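Local coordinates for protein putative glycosidase ph117-related (Bacteroides thetaiotaomicron, PDB 5A7V) that is a putative GH130 glycoside hydrolase or phosphorylase that binds mannose units in its central pocket and probably acts on beta-linked mannosides, at residues R256-P261 and D317-I322. Residues are numbered along the deposited sequence; the frame is centred on the assembly and turned at random.
Sequences RKLFSP and DPTRFI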
# COMPACT_ATOMS: atom_id res chain seq x y z
N ARG A 256 -20.13 -6.05 -0.32
CA ARG A 256 -20.05 -6.92 -1.50
C ARG A 256 -18.59 -7.24 -1.81
O ARG A 256 -17.77 -6.38 -2.07
CB ARG A 256 -20.71 -6.26 -2.72
CG ARG A 256 -20.62 -7.08 -4.02
CD ARG A 256 -21.42 -6.41 -5.11
NE ARG A 256 -21.17 -6.94 -6.42
CZ ARG A 256 -22.09 -7.01 -7.38
NH1 ARG A 256 -23.34 -6.55 -7.19
NH2 ARG A 256 -21.76 -7.54 -8.58
N LYS A 257 -18.28 -8.54 -1.77
CA LYS A 257 -16.91 -9.02 -2.03
C LYS A 257 -16.67 -9.08 -3.52
O LYS A 257 -17.37 -9.84 -4.24
CB LYS A 257 -16.69 -10.41 -1.40
CG LYS A 257 -16.81 -10.43 0.10
CD LYS A 257 -17.00 -11.87 0.61
CE LYS A 257 -17.20 -11.90 2.09
NZ LYS A 257 -17.49 -13.29 2.57
N LEU A 258 -15.71 -8.32 -4.05
CA LEU A 258 -15.35 -8.39 -5.45
C LEU A 258 -14.55 -9.64 -5.80
O LEU A 258 -14.77 -10.23 -6.85
CB LEU A 258 -14.54 -7.13 -5.88
CG LEU A 258 -15.29 -5.85 -6.18
CD1 LEU A 258 -16.41 -5.49 -5.27
CD2 LEU A 258 -14.34 -4.71 -6.48
N PHE A 259 -13.60 -9.98 -4.91
CA PHE A 259 -12.96 -11.32 -4.89
C PHE A 259 -12.35 -11.51 -3.52
O PHE A 259 -12.29 -10.59 -2.70
CB PHE A 259 -11.96 -11.53 -6.05
CG PHE A 259 -10.65 -10.78 -5.96
CD1 PHE A 259 -10.47 -9.52 -6.53
CD2 PHE A 259 -9.52 -11.40 -5.38
CE1 PHE A 259 -9.25 -8.88 -6.53
CE2 PHE A 259 -8.30 -10.78 -5.37
CZ PHE A 259 -8.15 -9.49 -5.92
N SER A 260 -11.93 -12.76 -3.29
CA SER A 260 -11.54 -13.19 -1.97
C SER A 260 -10.29 -14.09 -2.04
O SER A 260 -9.91 -14.55 -3.12
CB SER A 260 -12.69 -14.02 -1.38
OG SER A 260 -13.84 -13.19 -1.17
N PRO A 261 -9.69 -14.34 -0.88
CA PRO A 261 -8.65 -15.39 -0.83
C PRO A 261 -9.16 -16.72 -1.36
O PRO A 261 -10.36 -16.99 -1.34
CB PRO A 261 -8.27 -15.47 0.64
CG PRO A 261 -8.70 -14.15 1.22
CD PRO A 261 -9.93 -13.76 0.46
N ASP A 317 -16.71 -1.52 -16.13
CA ASP A 317 -17.51 -2.06 -15.03
C ASP A 317 -16.50 -2.40 -13.93
O ASP A 317 -16.08 -3.54 -13.81
CB ASP A 317 -18.27 -3.27 -15.58
CG ASP A 317 -19.30 -3.88 -14.63
OD1 ASP A 317 -19.51 -3.39 -13.54
OD2 ASP A 317 -19.93 -4.91 -15.06
N PRO A 318 -16.04 -1.42 -13.15
CA PRO A 318 -14.86 -1.58 -12.33
C PRO A 318 -14.98 -2.59 -11.20
O PRO A 318 -13.95 -3.04 -10.69
CB PRO A 318 -14.59 -0.17 -11.80
CG PRO A 318 -15.93 0.54 -11.93
CD PRO A 318 -16.55 -0.04 -13.15
N THR A 319 -16.18 -2.97 -10.82
CA THR A 319 -16.36 -4.03 -9.84
C THR A 319 -16.33 -5.42 -10.45
O THR A 319 -16.37 -6.38 -9.66
CB THR A 319 -17.64 -3.87 -9.04
OG1 THR A 319 -18.78 -4.07 -9.89
CG2 THR A 319 -17.70 -2.50 -8.34
N ARG A 320 -16.25 -5.56 -11.78
CA ARG A 320 -16.32 -6.86 -12.42
C ARG A 320 -14.93 -7.47 -12.58
O ARG A 320 -14.14 -7.09 -13.44
CB ARG A 320 -16.98 -6.74 -13.79
CG ARG A 320 -17.27 -8.11 -14.43
CD ARG A 320 -17.99 -7.99 -15.77
NE ARG A 320 -17.04 -7.82 -16.83
CZ ARG A 320 -16.21 -8.76 -17.33
NH1 ARG A 320 -16.14 -10.01 -16.86
NH2 ARG A 320 -15.37 -8.42 -18.30
N PHE A 321 -14.69 -8.47 -11.73
CA PHE A 321 -13.43 -9.23 -11.77
C PHE A 321 -13.26 -10.03 -13.07
O PHE A 321 -14.21 -10.70 -13.48
CB PHE A 321 -13.42 -10.16 -10.56
CG PHE A 321 -12.26 -11.15 -10.52
CD1 PHE A 321 -11.02 -10.78 -10.00
CD2 PHE A 321 -12.42 -12.46 -11.01
CE1 PHE A 321 -9.99 -11.69 -9.89
CE2 PHE A 321 -11.37 -13.37 -10.92
CZ PHE A 321 -10.17 -12.98 -10.37
N ILE A 322 -12.09 -9.95 -13.68
CA ILE A 322 -11.75 -10.74 -14.86
C ILE A 322 -10.80 -11.90 -14.52
O ILE A 322 -11.09 -13.02 -14.88
CB ILE A 322 -11.17 -9.86 -15.98
CG1 ILE A 322 -12.19 -8.78 -16.39
CG2 ILE A 322 -10.80 -10.71 -17.19
CD1 ILE A 322 -11.68 -7.79 -17.40
O HOH W 1 -16.11 -8.98 -9.09
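One water between L258 and the T319–F321 backbone takes up three polar groups: its oxygen lies 2.7 Å from T319 O and 2.9 Å from L258 O, donating to both, and accepts from F321 N at 3.0 Å. With no direct hydrogen bond joining 256-261 to 317-322, this water bridges them. Next to it, L258 turns its branch point onto the T319 carbonyl, L258 CG to T319 O 3.7 Å, while L258 CD2 packs against T319 CA at 4.0 Å. That approach follows from chi1 of -80°, which sets L258 CG beside its own backbone N and opposite the carbonyl carbon. T319 is the third residue of a type I beta turn from D317 to R320, closed by R320 N bonding D317 O at 2.9 Å. This turn connects strands 306-314 and 320-324, an antiparallel hairpin in one sheet of what is, as in other GH130 enzymes, a five-bladed beta-propeller; the partner loop leads from strand 246-247 to strand 270-280. Beyond the water the phenyl rings of F259 and F321 meet obliquely, their planes at 42° and centroids 5.2 Å apart. F321 CE1 lies over one face of the F259 ring, offset toward its rim, and F259 CD1 comes to 3.7 Å from F321 CD1. F313 of the hairpin touches L258, F259 and F321 alike, and Y288 meets the F259 ring edge-to-face.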